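Local coordinates for HmuY protein (Prevotella intermedia, PDB 6R2H) that probably binds heme as a hemophore-like member of the HmuY family, apparently serving bacterial heme uptake, and is modelled here without its heme, at residues A[16-21]-A[77-82]; A[69-74]-A[134-139]. All coordinates share one frame; numbering follows the deposited sequence.

Interaction 1: A[16-21]-A[77-82]; sequences DSWIYI and DARTNN
Trp18 and Arg79 are brought into touch by their first torsions: the indole is set anti to its own carbonyl carbon (chi1 -77°), while Arg79 has CG opposite its backbone N (chi1 -173°) and runs out fully extended to NE. Both belong to a four-stranded antiparallel sheet, but not to neighbouring strands. Strand 71-74 lies between them, so strands 17-21 and 77-80 run in roughly the same direction with their axes 9.2 Å apart at closest. Small Ala72 on that middle strand sits under Trp18 and Tyr20, and the larger side chains meet across it. The six-membered end of the indole does the touching, with Trp18 CZ3 3.9 Å from Arg79 CB; the two side chains cross at about a right angle. At the other end Trp18 NE1 is hydrogen-bonded to Glu33 OE1, which ties the indole down, and the ring also meets His74. Tyr20, two residues along the same strand, reaches over one face of the indole, its OH 3.7 Å above the Trp18 ring plane and offset toward the rim. That same Tyr20 OH lies at the guanidinium edge, near its plane and 4.1 Å from Arg79 NH1.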
# COMPACT_ATOMS: atom_id res chain seq x y z
N ASP A 16 -9.15 -5.36 7.03
CA ASP A 16 -9.77 -4.19 7.63
C ASP A 16 -8.71 -3.25 8.20
O ASP A 16 -9.05 -2.23 8.80
CB ASP A 16 -10.90 -4.54 8.61
CG ASP A 16 -10.42 -5.30 9.83
OD1 ASP A 16 -9.39 -6.01 9.72
OD2 ASP A 16 -11.09 -5.19 10.87
N SER A 17 -7.43 -3.56 7.97
CA SER A 17 -6.37 -2.83 8.66
C SER A 17 -5.25 -2.39 7.72
O SER A 17 -5.08 -2.92 6.62
CB SER A 17 -5.82 -3.60 9.82
OG SER A 17 -6.87 -4.20 10.56
N TRP A 18 -4.51 -1.40 8.21
CA TRP A 18 -3.40 -0.75 7.54
C TRP A 18 -2.15 -0.89 8.42
O TRP A 18 -2.25 -1.00 9.64
CB TRP A 18 -3.71 0.74 7.36
CG TRP A 18 -4.66 1.08 6.26
CD1 TRP A 18 -6.02 1.16 6.33
CD2 TRP A 18 -4.31 1.42 4.90
NE1 TRP A 18 -6.55 1.52 5.12
CE2 TRP A 18 -5.52 1.69 4.22
CE3 TRP A 18 -3.10 1.51 4.19
CZ2 TRP A 18 -5.55 2.05 2.87
CZ3 TRP A 18 -3.13 1.87 2.86
CH2 TRP A 18 -4.34 2.13 2.21
N ILE A 19 -0.98 -0.84 7.80
CA ILE A 19 0.23 -0.48 8.52
C ILE A 19 0.72 0.87 8.00
O ILE A 19 0.62 1.15 6.81
CB ILE A 19 1.30 -1.58 8.43
CG1 ILE A 19 1.83 -1.78 7.00
CG2 ILE A 19 0.81 -2.88 9.04
CD1 ILE A 19 3.07 -2.62 6.92
N TYR A 20 1.25 1.69 8.91
CA TYR A 20 1.76 3.02 8.61
C TYR A 20 3.24 3.07 8.96
O TYR A 20 3.61 2.87 10.11
CB TYR A 20 0.96 4.09 9.36
CG TYR A 20 -0.48 4.22 8.93
CD1 TYR A 20 -1.46 3.42 9.49
CD2 TYR A 20 -0.87 5.14 7.96
CE1 TYR A 20 -2.79 3.53 9.11
CE2 TYR A 20 -2.20 5.27 7.57
CZ TYR A 20 -3.16 4.45 8.15
OH TYR A 20 -4.47 4.55 7.77
N ILE A 21 4.09 3.33 7.95
CA ILE A 21 5.53 3.24 8.16
C ILE A 21 6.17 4.62 8.14
O ILE A 21 6.02 5.36 7.18
CB ILE A 21 6.19 2.30 7.14
CG1 ILE A 21 5.47 0.96 7.12
CG2 ILE A 21 7.68 2.16 7.45
CD1 ILE A 21 5.75 0.10 5.92
N ASP A 77 -2.36 -3.02 -1.34
CA ASP A 77 -2.60 -1.63 -1.69
C ASP A 77 -1.62 -0.72 -0.95
O ASP A 77 -1.26 -0.98 0.19
CB ASP A 77 -4.02 -1.19 -1.32
CG ASP A 77 -5.10 -2.19 -1.73
OD1 ASP A 77 -5.22 -2.44 -2.93
OD2 ASP A 77 -5.78 -2.70 -0.83
N ALA A 78 -1.24 0.38 -1.61
CA ALA A 78 -0.24 1.32 -1.11
C ALA A 78 -0.77 2.75 -1.15
O ALA A 78 -1.43 3.17 -2.10
CB ALA A 78 1.02 1.21 -1.93
N ARG A 79 -0.43 3.51 -0.10
CA ARG A 79 -0.78 4.91 0.02
C ARG A 79 0.44 5.65 0.55
O ARG A 79 1.25 5.07 1.28
CB ARG A 79 -1.93 5.06 1.02
CG ARG A 79 -2.51 6.46 1.12
CD ARG A 79 -3.45 6.46 2.31
NE ARG A 79 -4.22 7.69 2.49
CZ ARG A 79 -5.00 7.91 3.55
NH1 ARG A 79 -5.09 6.99 4.50
NH2 ARG A 79 -5.66 9.05 3.66
N THR A 80 0.58 6.92 0.17
CA THR A 80 1.67 7.75 0.66
C THR A 80 1.09 8.94 1.42
O THR A 80 -0.06 9.34 1.20
CB THR A 80 2.60 8.21 -0.48
OG1 THR A 80 1.90 9.22 -1.21
CG2 THR A 80 3.02 7.10 -1.42
N ASN A 81 1.91 9.47 2.34
CA ASN A 81 1.60 10.68 3.06
C ASN A 81 2.12 11.87 2.26
O ASN A 81 3.24 12.33 2.48
CB ASN A 81 2.23 10.63 4.46
CG ASN A 81 1.72 11.73 5.35
OD1 ASN A 81 0.97 12.59 4.89
ND2 ASN A 81 2.11 11.72 6.60
N ASN A 82 1.31 12.32 1.29
CA ASN A 82 1.61 13.46 0.45
C ASN A 82 2.90 13.21 -0.36
O ASN A 82 3.82 14.04 -0.38
CB ASN A 82 1.55 14.73 1.30
CG ASN A 82 1.01 15.95 0.58
OD1 ASN A 82 0.49 15.87 -0.53
ND2 ASN A 82 1.13 17.11 1.22

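Interaction 2: A[69-74]-A[134-139]; sequences WDIAFH and GEMGKW
Phe73 pushes its ring edge at the face of Trp139, and Met136 settles beside it against Ile71. The contact joins strand 71-74 of the smaller sheet to the short 3-10 turn 136-138, in the loop that follows strand 124-132. Ile71 and Phe73 stand as two bumps on one face of their strand, with the intervening Ala72 turned the other way. Met136 SD fills the hollow between them, 4.2 Å from Ile71 CG2 and 4.3 Å from Phe73 CZ. It approaches the phenyl ring obliquely, 55° off the ring normal, as a Met-aromatic contact. On the other flank Phe73 CE1 comes down over one face of the indole, 4.0 Å from Trp139 NE1 and toward the rim. The pair is T-shaped, its planes 74° apart. Trp139 can present that face because chi1 of 75° places CG between its backbone N and carbonyl carbon, and because the turn is pinned by Trp139 N to Met136 O at 3.0 Å. Val183, Phe185 and Ile168 of the larger sheet close in around the same side chains. The indole N-H is spent on Thr76 O, so a buried polar group is satisfied outside the contact and the ring's orientation is held; the attraction left between the segments comes from the methionine sulfur, the two aromatic rings and the isoleucine methyl.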
# COMPACT_ATOMS: atom_id res chain seq x y z
N TRP A 69 4.19 9.11 9.57
CA TRP A 69 4.28 8.04 8.59
C TRP A 69 4.55 8.64 7.22
O TRP A 69 4.24 9.80 6.99
CB TRP A 69 3.00 7.18 8.60
CG TRP A 69 1.76 7.90 8.15
CD1 TRP A 69 0.99 8.76 8.88
CD2 TRP A 69 1.15 7.83 6.85
NE1 TRP A 69 -0.06 9.23 8.13
CE2 TRP A 69 0.01 8.67 6.88
CE3 TRP A 69 1.45 7.15 5.67
CZ2 TRP A 69 -0.82 8.83 5.77
CZ3 TRP A 69 0.62 7.30 4.57
CH2 TRP A 69 -0.49 8.14 4.63
N ASP A 70 5.10 7.82 6.32
CA ASP A 70 5.46 8.24 4.97
C ASP A 70 4.65 7.43 3.96
O ASP A 70 4.09 8.01 3.02
CB ASP A 70 6.96 8.11 4.76
CG ASP A 70 7.74 8.97 5.73
OD1 ASP A 70 7.49 10.20 5.74
OD2 ASP A 70 8.55 8.38 6.50
N ILE A 71 4.63 6.10 4.15
CA ILE A 71 3.90 5.18 3.29
C ILE A 71 3.10 4.21 4.15
O ILE A 71 3.42 3.99 5.33
CB ILE A 71 4.81 4.44 2.29
CG1 ILE A 71 5.78 3.48 2.98
CG2 ILE A 71 5.52 5.42 1.38
CD1 ILE A 71 6.66 2.65 2.06
N ALA A 72 2.07 3.61 3.53
CA ALA A 72 1.13 2.75 4.23
C ALA A 72 0.68 1.62 3.30
O ALA A 72 0.61 1.79 2.09
CB ALA A 72 -0.03 3.55 4.77
N PHE A 73 0.37 0.47 3.91
CA PHE A 73 -0.02 -0.72 3.19
C PHE A 73 -1.30 -1.31 3.79
O PHE A 73 -1.46 -1.37 5.01
CB PHE A 73 1.12 -1.74 3.12
CG PHE A 73 2.32 -1.26 2.35
CD1 PHE A 73 2.38 -1.43 0.97
CD2 PHE A 73 3.37 -0.61 2.98
CE1 PHE A 73 3.48 -0.99 0.24
CE2 PHE A 73 4.47 -0.17 2.25
CZ PHE A 73 4.51 -0.34 0.89
N HIS A 74 -2.19 -1.71 2.88
CA HIS A 74 -3.39 -2.48 3.18
C HIS A 74 -3.40 -3.70 2.25
O HIS A 74 -3.69 -3.57 1.06
CB HIS A 74 -4.65 -1.62 2.98
CG HIS A 74 -5.90 -2.42 2.86
ND1 HIS A 74 -6.45 -2.77 1.63
CD2 HIS A 74 -6.72 -2.96 3.79
CE1 HIS A 74 -7.55 -3.48 1.82
NE2 HIS A 74 -7.74 -3.60 3.14
N GLY A 134 -1.16 4.56 -7.30
CA GLY A 134 -1.24 3.55 -8.35
C GLY A 134 0.13 2.99 -8.72
O GLY A 134 0.26 1.79 -8.98
N GLU A 135 1.14 3.86 -8.74
CA GLU A 135 2.50 3.49 -9.12
C GLU A 135 3.08 2.55 -8.08
O GLU A 135 3.56 1.47 -8.41
CB GLU A 135 3.36 4.74 -9.31
CG GLU A 135 4.67 4.50 -10.04
CD GLU A 135 4.59 4.24 -11.53
OE1 GLU A 135 3.48 3.98 -12.04
OE2 GLU A 135 5.66 4.25 -12.17
N MET A 136 3.06 2.96 -6.80
CA MET A 136 3.65 2.12 -5.78
C MET A 136 2.94 0.77 -5.75
O MET A 136 3.55 -0.25 -5.44
CB MET A 136 3.61 2.76 -4.39
CG MET A 136 4.39 1.94 -3.37
SD MET A 136 4.93 2.90 -1.96
CE MET A 136 6.41 3.64 -2.67
N GLY A 137 1.64 0.79 -6.09
CA GLY A 137 0.80 -0.39 -6.15
C GLY A 137 1.39 -1.47 -7.06
O GLY A 137 1.05 -2.64 -6.93
N LYS A 138 2.32 -1.07 -7.94
CA LYS A 138 2.92 -1.99 -8.90
C LYS A 138 3.99 -2.87 -8.26
O LYS A 138 4.60 -3.69 -8.94
CB LYS A 138 3.52 -1.23 -10.08
CG LYS A 138 2.53 -0.56 -11.03
CD LYS A 138 3.26 0.29 -12.04
CE LYS A 138 2.35 1.12 -12.91
NZ LYS A 138 3.08 1.61 -14.11
N TRP A 139 4.23 -2.71 -6.95
CA TRP A 139 5.30 -3.47 -6.30
C TRP A 139 5.08 -4.98 -6.40
O TRP A 139 6.02 -5.77 -6.29
CB TRP A 139 5.50 -2.99 -4.86
CG TRP A 139 4.45 -3.43 -3.88
CD1 TRP A 139 3.21 -2.88 -3.71
CD2 TRP A 139 4.54 -4.52 -2.95
NE1 TRP A 139 2.52 -3.55 -2.74
CE2 TRP A 139 3.30 -4.56 -2.25
CE3 TRP A 139 5.52 -5.47 -2.64
CZ2 TRP A 139 3.04 -5.51 -1.26
CZ3 TRP A 139 5.25 -6.40 -1.66
CH2 TRP A 139 4.03 -6.41 -0.98

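Interactions 1 and 2 use opposite faces of the same four-stranded sheet. Interaction 2 is wholly buried, on the face turned to strands 165-174 and 181-190, and is apolar and aromatic, anchoring a loop to the sheet. Interaction 1 is only partly buried: it spans two strands of that sheet and mixes aromatic rings with the aliphatic stem of an arginine that is itself partly exposed. Strand 71-74 connects them, being the middle strand that interaction 1 bridges and the platform of interaction 2. Backbone pairing joins the two at Asp70, whose N lies 2.8 Å from Ile21 O and whose O lies 2.7 Å from Asn81 N, both probable hydrogen bonds.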